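Local coordinates for lactaldehyde dehydrogenase (Methanocaldococcus jannaschii, PDB 3PQA), which oxidises lactaldehyde to lactate with NAD as the preferred cofactor, a step in coenzyme F420 biosynthesis, and works as a homotetramer of the aldehyde dehydrogenase family, at residues E38-A43 / E212-I217; K47-N52 / L191-L196; H149-A154 / N159-H164. All blocks are in the same frame, centred on the assembly; numbering follows the deposited sequence.

Contact 1 (E38-A43 / E212-I217); sequences EAIDTA and EKVNMI
I40 overlaps the start of the K213 side chain with its short branch: the methyl CG2 of I40 lies 3.8 Å from CB of K213. The longer branch serves a second neighbour. CG1 of I40 stands beside the backbone N and opposite the carbonyl carbon (chi1 -71°), and the nearly extended chi2 carries the chain on, bringing I40 CD1 to 4.0 Å from V214 CG2, with the two side chains meeting at about a right angle. One isoleucine thus touches two consecutive residues through two different methyls.

At the more open margin, D41 begins by pointing off the contact, but its carboxylate returns over the aliphatic end of K213. D41 OD1 comes to 3.0 Å from K213 CE and to 3.3 Å from K213 CD, so the oxygen meets methylenes next to the ammonium rather than the ammonium itself. K213 NZ remains 4.1 Å from D41 OD1, beyond a salt bridge; the lysine bends at its last torsion, and its NZ forms a salt bridge with E44 instead. The D41 charge would at most add a longer-range attraction.

The helix segment and the 212-217 loop bury 164 Å² between them. The I40 side chain also packs on V162, and A43 rests on V160 and V162. This is a helix lying on the central sheet of the Rossmann-like NAD-binding domain of aldehyde dehydrogenases, with the loop entering strand 216-220 meeting its flank.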
loop_
_atom_site.group_PDB
_atom_site.type_symbol
_atom_site.label_atom_id
_atom_site.label_comp_id
_atom_site.label_asym_id
_atom_site.label_seq_id
_atom_site.Cartn_x
_atom_site.Cartn_y
_atom_site.Cartn_z
ATOM N N GLU B 38 23.057 22.822 -25.701
ATOM C CA GLU B 38 22.583 24.101 -25.154
ATOM C C GLU B 38 21.203 23.988 -24.514
ATOM O O GLU B 38 20.960 24.559 -23.459
ATOM C CB GLU B 38 22.542 25.179 -26.235
ATOM C CG GLU B 38 23.893 25.626 -26.737
ATOM C CD GLU B 38 23.770 26.616 -27.884
ATOM O OE1 GLU B 38 24.690 26.658 -28.732
ATOM O OE2 GLU B 38 22.745 27.343 -27.938
ATOM N N ALA B 39 20.303 23.260 -25.164
ATOM C CA ALA B 39 18.975 23.020 -24.607
ATOM C C ALA B 39 19.055 22.289 -23.266
ATOM O O ALA B 39 18.276 22.577 -22.359
ATOM C CB ALA B 39 18.122 22.243 -25.579
ATOM N N ILE B 40 20.004 21.362 -23.138
ATOM C CA ILE B 40 20.160 20.591 -21.895
ATOM C C ILE B 40 20.772 21.477 -20.799
ATOM O O ILE B 40 20.332 21.441 -19.648
ATOM C CB ILE B 40 20.974 19.294 -22.128
ATOM C CG1 ILE B 40 20.139 18.285 -22.927
ATOM C CG2 ILE B 40 21.468 18.683 -20.808
ATOM C CD1 ILE B 40 20.946 17.144 -23.512
ATOM N N ASP B 41 21.778 22.275 -21.168
ATOM C CA ASP B 41 22.401 23.241 -20.246
ATOM C C ASP B 41 21.379 24.202 -19.695
ATOM O O ASP B 41 21.379 24.500 -18.504
ATOM C CB ASP B 41 23.484 24.060 -20.949
ATOM C CG ASP B 41 24.718 23.257 -21.250
ATOM O OD1 ASP B 41 24.923 22.211 -20.599
ATOM O OD2 ASP B 41 25.490 23.673 -22.144
ATOM N N THR B 42 20.522 24.705 -20.581
ATOM C CA THR B 42 19.445 25.614 -20.185
ATOM C C THR B 42 18.385 24.947 -19.298
ATOM O O THR B 42 18.003 25.518 -18.273
ATOM C CB THR B 42 18.843 26.345 -21.414
ATOM O OG1 THR B 42 19.883 27.071 -22.072
ATOM C CG2 THR B 42 17.787 27.335 -20.992
ATOM N N ALA B 43 17.949 23.733 -19.659
ATOM C CA ALA B 43 17.051 22.926 -18.829
ATOM C C ALA B 43 17.589 22.749 -17.404
ATOM O O ALA B 43 16.831 22.847 -16.423
ATOM C CB ALA B 43 16.807 21.552 -19.494
ATOM N N GLU B 212 25.841 13.977 -19.667
ATOM C CA GLU B 212 25.980 13.657 -18.241
ATOM C C GLU B 212 25.076 14.482 -17.322
ATOM O O GLU B 212 24.949 14.165 -16.136
ATOM C CB GLU B 212 27.454 13.743 -17.808
ATOM C CG GLU B 212 28.362 12.806 -18.610
ATOM C CD GLU B 212 29.521 12.209 -17.810
ATOM O OE1 GLU B 212 30.330 11.474 -18.424
ATOM O OE2 GLU B 212 29.636 12.464 -16.583
ATOM N N LYS B 213 24.471 15.545 -17.862
ATOM C CA LYS B 213 23.516 16.365 -17.105
ATOM C C LYS B 213 22.118 15.738 -17.056
ATOM O O LYS B 213 21.310 16.062 -16.180
ATOM C CB LYS B 213 23.436 17.783 -17.673
ATOM C CG LYS B 213 24.706 18.609 -17.456
ATOM C CD LYS B 213 24.611 19.957 -18.158
ATOM C CE LYS B 213 25.974 20.663 -18.208
ATOM N NZ LYS B 213 26.400 21.143 -16.882
ATOM N N VAL B 214 21.828 14.849 -17.999
ATOM C CA VAL B 214 20.528 14.174 -18.011
ATOM C C VAL B 214 20.556 13.106 -16.917
ATOM O O VAL B 214 21.527 12.359 -16.812
ATOM C CB VAL B 214 20.234 13.582 -19.414
ATOM C CG1 VAL B 214 18.968 12.710 -19.401
ATOM C CG2 VAL B 214 20.096 14.729 -20.449
ATOM N N ASN B 215 19.508 13.047 -16.090
ATOM C CA ASN B 215 19.503 12.157 -14.926
ATOM C C ASN B 215 18.827 10.809 -15.160
ATOM O O ASN B 215 19.088 9.821 -14.449
ATOM C CB ASN B 215 18.859 12.869 -13.735
ATOM C CG ASN B 215 19.666 14.090 -13.297
ATOM O OD1 ASN B 215 19.262 15.231 -13.511
ATOM N ND2 ASN B 215 20.835 13.842 -12.715
ATOM N N MET B 216 17.948 10.783 -16.151
ATOM C CA MET B 216 17.144 9.600 -16.442
ATOM C C MET B 216 16.768 9.585 -17.907
ATOM O O MET B 216 16.478 10.636 -18.487
ATOM C CB MET B 216 15.887 9.570 -15.566
ATOM C CG MET B 216 14.851 8.549 -16.002
ATOM S SD MET B 216 13.680 8.160 -14.719
ATOM C CE MET B 216 12.706 6.913 -15.612
ATOM N N ILE B 217 16.785 8.392 -18.497
ATOM C CA ILE B 217 16.327 8.188 -19.870
ATOM C C ILE B 217 15.092 7.313 -19.823
ATOM O O ILE B 217 15.076 6.271 -19.160
ATOM C CB ILE B 217 17.410 7.514 -20.772
ATOM C CG1 ILE B 217 18.682 8.354 -20.827
ATOM C CG2 ILE B 217 16.863 7.219 -22.188
ATOM C CD1 ILE B 217 18.460 9.773 -21.290
#

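Contact 2 (K47-N52 / L191-L196); sequences KEVMKN and LGVYNL
M50 reaches V193 with the middle of its side chain. Its CB points toward the 191-196 segment but stops short of contact, about 4.6 Å from V193 CG1. CG makes the closest approach, 3.6 Å from V193 CB, and is almost as near to V193 CG1. The sulfur follows: M50 SD is 3.8 Å from V193 CB and 3.9 Å from V193 CG2, so it rests against the branch point of the valine. CE turns off beyond it, 5.3 Å from V193 CG2. This curled course departs from staggered geometry at chi1 (-101°) and chi2 (-31°), which points to some torsional strain accepted in the fit, and the two side chains cross at about a right angle. V49 adds a looser methyl contact, its CG1 4.5 Å from V193 CG1. With an alanine in M50's place, V193 would probably lose the CG and SD that pack on its CB and methyls, leaving a gap beside it. M50 also packs on V160 of strand 160-165, while V193 has L184 of helix 171-186 and Y46 as further neighbours. The short helix 47-51 thereby sits against the 3-10 turn that leads into strand 194-196, the neighbour of strand 160-165 in the sheet.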
loop_
_atom_site.group_PDB
_atom_site.type_symbol
_atom_site.label_atom_id
_atom_site.label_comp_id
_atom_site.label_asym_id
_atom_site.label_seq_id
_atom_site.Cartn_x
_atom_site.Cartn_y
_atom_site.Cartn_z
ATOM N N LYS B 47 16.018 23.303 -12.931
ATOM C CA LYS B 47 15.808 22.137 -12.049
ATOM C C LYS B 47 15.255 22.530 -10.684
ATOM O O LYS B 47 14.362 21.862 -10.161
ATOM C CB LYS B 47 17.098 21.330 -11.883
ATOM C CG LYS B 47 17.514 20.566 -13.136
ATOM C CD LYS B 47 18.860 19.848 -12.954
ATOM C CE LYS B 47 18.726 18.540 -12.152
ATOM N NZ LYS B 47 20.066 17.900 -11.929
ATOM N N GLU B 48 15.788 23.608 -10.112
ATOM C CA GLU B 48 15.297 24.097 -8.819
ATOM C C GLU B 48 13.862 24.596 -8.870
ATOM O O GLU B 48 13.070 24.296 -7.970
ATOM C CB GLU B 48 16.240 25.148 -8.216
ATOM C CG GLU B 48 17.444 24.513 -7.533
ATOM C CD GLU B 48 17.038 23.534 -6.429
ATOM O OE1 GLU B 48 17.344 22.331 -6.542
ATOM O OE2 GLU B 48 16.407 23.971 -5.445
ATOM N N VAL B 49 13.528 25.350 -9.918
ATOM C CA VAL B 49 12.161 25.829 -10.129
ATOM C C VAL B 49 11.144 24.689 -10.199
ATOM O O VAL B 49 10.114 24.730 -9.498
ATOM C CB VAL B 49 12.047 26.757 -11.379
ATOM C CG1 VAL B 49 10.584 26.978 -11.773
ATOM C CG2 VAL B 49 12.698 28.082 -11.102
ATOM N N MET B 50 11.427 23.679 -11.028
ATOM C CA MET B 50 10.545 22.508 -11.140
ATOM C C MET B 50 10.456 21.702 -9.838
ATOM O O MET B 50 9.367 21.257 -9.447
ATOM C CB MET B 50 10.989 21.565 -12.264
ATOM C CG MET B 50 10.214 21.655 -13.574
ATOM S SD MET B 50 8.467 22.099 -13.536
ATOM C CE MET B 50 7.740 20.571 -12.984
ATOM N N LYS B 51 11.601 21.484 -9.194
ATOM C CA LYS B 51 11.667 20.701 -7.950
ATOM C C LYS B 51 10.798 21.327 -6.856
ATOM O O LYS B 51 10.239 20.622 -6.010
ATOM C CB LYS B 51 13.116 20.583 -7.483
ATOM C CG LYS B 51 13.317 19.823 -6.180
ATOM C CD LYS B 51 14.770 19.905 -5.778
ATOM C CE LYS B 51 15.046 19.093 -4.538
ATOM N NZ LYS B 51 16.464 19.288 -4.145
ATOM N N ASN B 52 10.674 22.642 -6.889
ATOM C CA ASN B 52 9.935 23.355 -5.848
ATOM C C ASN B 52 8.548 23.810 -6.231
ATOM O O ASN B 52 7.884 24.467 -5.443
ATOM C CB ASN B 52 10.740 24.544 -5.329
ATOM C CG ASN B 52 11.962 24.119 -4.581
ATOM O OD1 ASN B 52 11.874 23.502 -3.531
ATOM N ND2 ASN B 52 13.103 24.427 -5.115
ATOM N N LEU B 191 9.248 28.634 -19.362
ATOM C CA LEU B 191 9.070 27.697 -20.470
ATOM C C LEU B 191 10.190 26.672 -20.538
ATOM O O LEU B 191 10.002 25.575 -21.070
ATOM C CB LEU B 191 8.966 28.446 -21.805
ATOM C CG LEU B 191 7.826 29.453 -21.952
ATOM C CD1 LEU B 191 7.745 29.893 -23.418
ATOM C CD2 LEU B 191 6.501 28.869 -21.467
ATOM N N GLY B 192 11.344 27.038 -19.983
ATOM C CA GLY B 192 12.534 26.183 -19.984
ATOM C C GLY B 192 12.449 24.872 -19.216
ATOM O O GLY B 192 13.357 24.047 -19.306
ATOM N N VAL B 193 11.367 24.679 -18.467
ATOM C CA VAL B 193 11.154 23.417 -17.744
ATOM C C VAL B 193 10.787 22.238 -18.664
ATOM O O VAL B 193 10.995 21.078 -18.299
ATOM C CB VAL B 193 10.114 23.538 -16.588
ATOM C CG1 VAL B 193 10.477 24.668 -15.624
ATOM C CG2 VAL B 193 8.704 23.689 -17.132
ATOM N N TYR B 194 10.240 22.546 -19.842
ATOM C CA TYR B 194 9.934 21.537 -20.856
ATOM C C TYR B 194 10.496 21.962 -22.208
ATOM O O TYR B 194 10.242 23.084 -22.666
ATOM C CB TYR B 194 8.426 21.274 -20.962
ATOM C CG TYR B 194 8.116 20.407 -22.165
ATOM C CD1 TYR B 194 8.225 19.017 -22.090
ATOM C CD2 TYR B 194 7.787 20.985 -23.399
ATOM C CE1 TYR B 194 7.980 18.222 -23.207
ATOM C CE2 TYR B 194 7.545 20.208 -24.521
ATOM C CZ TYR B 194 7.644 18.831 -24.428
ATOM O OH TYR B 194 7.406 18.053 -25.542
ATOM N N ASN B 195 11.239 21.059 -22.844
ATOM C CA ASN B 195 11.949 21.380 -24.076
ATOM C C ASN B 195 11.767 20.300 -25.143
ATOM O O ASN B 195 12.285 19.195 -25.006
ATOM C CB ASN B 195 13.444 21.565 -23.795
ATOM C CG ASN B 195 13.721 22.528 -22.633
ATOM O OD1 ASN B 195 13.899 23.727 -22.849
ATOM N ND2 ASN B 195 13.756 22.006 -21.400
ATOM N N LEU B 196 11.050 20.631 -26.215
ATOM C CA LEU B 196 10.920 19.716 -27.343
ATOM C C LEU B 196 12.096 19.924 -28.290
ATOM O O LEU B 196 12.330 21.039 -28.772
ATOM C CB LEU B 196 9.586 19.922 -28.065
ATOM C CG LEU B 196 9.223 18.886 -29.138
ATOM C CD1 LEU B 196 8.748 17.529 -28.566
ATOM C CD2 LEU B 196 8.168 19.467 -30.075
#

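Contact 3 (H149-A154 / N159-H164); sequences HKIAPA and NVIVHH. With SO4 (sulfate ion), chain G.
The second half of a beta-alpha-beta unit, made of strand 122-138, helix 145-156 and strand 160-165, closes here in the Rossmann-like NAD-binding domain. The segment axes of helix 149-154 and strand 160-164 run nearly antiparallel, at 166°, and approach to 9.2 Å.

At the tight end, where the chain turns from helix to strand, A154 O accepts the backbone N of N159 at 3.1 Å, with an angle of 162° at the hydrogen. N159 ND2 adds a weak bond of 3.3 Å to the same A154 O. The amide has stronger ties beyond the pair, its OD1 taking the N of G132 and its ND2 giving to the O of M454, so both ends are held.

Farther along, the packing is apolar. I161 CD1 presses on A154 CB at 3.6 Å and meets I151 CG2 at 4.0 Å, the two isoleucines crossing at about a right angle. CD1 of I151 reaches obliquely to the H163 ring, 3.7 Å from H163 ND1. That ring, swung opposite its own backbone N (chi1 171°), is fixed by two hydroxyls: ND1 pairs with Y194 OH and NE2 with T138 OG1.

At the strand's far end H164 NE2 donates to O3 of a sulfate at 2.7 Å, with the oxygen at the ring edge; the backbone N atoms of S167 and G201 also bond to the anion. The sulfate probably comes from the crystallisation liquor. Since H164 ND1 also bonds to the carbonyl of L197, both ring nitrogens would be donors, consistent with a positively charged imidazole facing the anion.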
loop_
_atom_site.group_PDB
_atom_site.type_symbol
_atom_site.label_atom_id
_atom_site.label_comp_id
_atom_site.label_asym_id
_atom_site.label_seq_id
_atom_site.Cartn_x
_atom_site.Cartn_y
_atom_site.Cartn_z
ATOM N N HIS B 149 2.495 9.678 -21.564
ATOM C CA HIS B 149 2.929 8.701 -20.551
ATOM C C HIS B 149 4.317 8.970 -19.988
ATOM O O HIS B 149 4.690 8.363 -18.984
ATOM C CB HIS B 149 2.831 7.273 -21.090
ATOM C CG HIS B 149 1.494 6.649 -20.856
ATOM N ND1 HIS B 149 1.048 6.313 -19.599
ATOM C CD2 HIS B 149 0.502 6.316 -21.715
ATOM C CE1 HIS B 149 -0.160 5.784 -19.695
ATOM N NE2 HIS B 149 -0.513 5.770 -20.966
ATOM N N LYS B 150 5.085 9.862 -20.626
ATOM C CA LYS B 150 6.369 10.286 -20.072
ATOM C C LYS B 150 6.318 11.701 -19.494
ATOM O O LYS B 150 6.831 11.950 -18.398
ATOM C CB LYS B 150 7.477 10.206 -21.124
ATOM C CG LYS B 150 7.686 8.807 -21.707
ATOM C CD LYS B 150 8.921 8.747 -22.600
ATOM C CE LYS B 150 8.943 7.442 -23.432
ATOM N NZ LYS B 150 9.038 6.224 -22.564
ATOM N N ILE B 151 5.741 12.634 -20.256
ATOM C CA ILE B 151 5.592 14.027 -19.823
ATOM C C ILE B 151 4.740 14.194 -18.563
ATOM O O ILE B 151 5.157 14.890 -17.628
ATOM C CB ILE B 151 5.040 14.927 -20.964
ATOM C CG1 ILE B 151 6.007 14.902 -22.155
ATOM C CG2 ILE B 151 4.819 16.378 -20.477
ATOM C CD1 ILE B 151 5.423 15.516 -23.425
ATOM N N ALA B 152 3.550 13.590 -18.555
ATOM C CA ALA B 152 2.634 13.766 -17.426
ATOM C C ALA B 152 3.265 13.315 -16.079
ATOM O O ALA B 152 3.310 14.113 -15.119
ATOM C CB ALA B 152 1.302 13.071 -17.693
ATOM N N PRO B 153 3.790 12.071 -16.003
ATOM C CA PRO B 153 4.484 11.701 -14.746
ATOM C C PRO B 153 5.734 12.533 -14.421
ATOM O O PRO B 153 6.009 12.775 -13.244
ATOM C CB PRO B 153 4.844 10.225 -14.934
ATOM C CG PRO B 153 4.760 9.969 -16.398
ATOM C CD PRO B 153 3.808 10.970 -16.993
ATOM N N ALA B 154 6.487 12.965 -15.442
ATOM C CA ALA B 154 7.657 13.821 -15.216
ATOM C C ALA B 154 7.302 15.154 -14.566
ATOM O O ALA B 154 7.955 15.576 -13.605
ATOM C CB ALA B 154 8.422 14.047 -16.525
ATOM N N ASN B 159 10.227 17.153 -12.290
ATOM C CA ASN B 159 11.364 17.053 -13.187
ATOM C C ASN B 159 11.317 18.070 -14.307
ATOM O O ASN B 159 10.254 18.406 -14.796
ATOM C CB ASN B 159 11.406 15.676 -13.831
ATOM C CG ASN B 159 11.630 14.581 -12.831
ATOM O OD1 ASN B 159 12.733 14.417 -12.323
ATOM N ND2 ASN B 159 10.589 13.817 -12.547
ATOM N N VAL B 160 12.494 18.540 -14.711
ATOM C CA VAL B 160 12.664 19.224 -15.981
ATOM C C VAL B 160 12.697 18.153 -17.079
ATOM O O VAL B 160 13.192 17.046 -16.854
ATOM C CB VAL B 160 13.975 20.037 -15.957
ATOM C CG1 VAL B 160 14.332 20.561 -17.342
ATOM C CG2 VAL B 160 13.834 21.196 -14.964
ATOM N N ILE B 161 12.182 18.488 -18.259
ATOM C CA ILE B 161 12.111 17.538 -19.365
ATOM C C ILE B 161 12.833 18.019 -20.644
ATOM O O ILE B 161 12.647 19.159 -21.072
ATOM C CB ILE B 161 10.654 17.264 -19.730
ATOM C CG1 ILE B 161 9.872 16.790 -18.503
ATOM C CG2 ILE B 161 10.567 16.238 -20.877
ATOM C CD1 ILE B 161 8.354 16.973 -18.656
ATOM N N VAL B 162 13.653 17.142 -21.227
ATOM C CA VAL B 162 14.105 17.306 -22.614
ATOM C C VAL B 162 13.551 16.134 -23.410
ATOM O O VAL B 162 13.711 14.964 -23.027
ATOM C CB VAL B 162 15.638 17.444 -22.748
ATOM C CG1 VAL B 162 16.109 18.766 -22.103
ATOM C CG2 VAL B 162 16.375 16.257 -22.140
ATOM N N HIS B 163 12.852 16.453 -24.490
ATOM C CA HIS B 163 11.995 15.475 -25.140
ATOM C C HIS B 163 12.285 15.440 -26.626
ATOM O O HIS B 163 12.069 16.442 -27.314
ATOM C CB HIS B 163 10.534 15.866 -24.876
ATOM C CG HIS B 163 9.532 15.066 -25.652
ATOM N ND1 HIS B 163 8.251 15.513 -25.877
ATOM C CD2 HIS B 163 9.619 13.855 -26.258
ATOM C CE1 HIS B 163 7.587 14.612 -26.584
ATOM N NE2 HIS B 163 8.393 13.593 -26.818
ATOM N N HIS B 164 12.792 14.302 -27.106
ATOM C CA HIS B 164 12.932 14.072 -28.537
ATOM C C HIS B 164 11.819 13.174 -29.086
ATOM O O HIS B 164 11.743 12.006 -28.736
ATOM C CB HIS B 164 14.289 13.462 -28.885
ATOM C CG HIS B 164 14.406 13.098 -30.333
ATOM N ND1 HIS B 164 14.648 14.039 -31.312
ATOM C CD2 HIS B 164 14.235 11.919 -30.977
ATOM C CE1 HIS B 164 14.662 13.445 -32.494
ATOM N NE2 HIS B 164 14.416 12.161 -32.318
HETATM S S SO4 G . 14.291 9.796 -35.523
HETATM O O1 SO4 G . 13.160 9.198 -36.221
HETATM O O2 SO4 G . 15.168 10.490 -36.468
HETATM O O3 SO4 G . 13.782 10.754 -34.556
HETATM O O4 SO4 G . 15.060 8.761 -34.848
#

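All three contacts bear on one sheet, their centres about 10 to 12 Å apart. Contact 3 lies in the core, every touching residue buried, whereas contact 1 is only partly buried and has a charged margin. Contact 2 is buried too but small and purely apolar, and it lies on edge strand 194-196, beside contact 3's inner strand 160-165: N195 O pairs with H163 N, joining the two. Helices 33-44 and 47-51, successive in the chain, meet that sheet on the face of V160 and V162, and K47 NZ reaches N215 OD1 to tie contacts 1 and 2. Only contact 3 has hydrogen bonds between its own segments, as suits elements joined by a short turn.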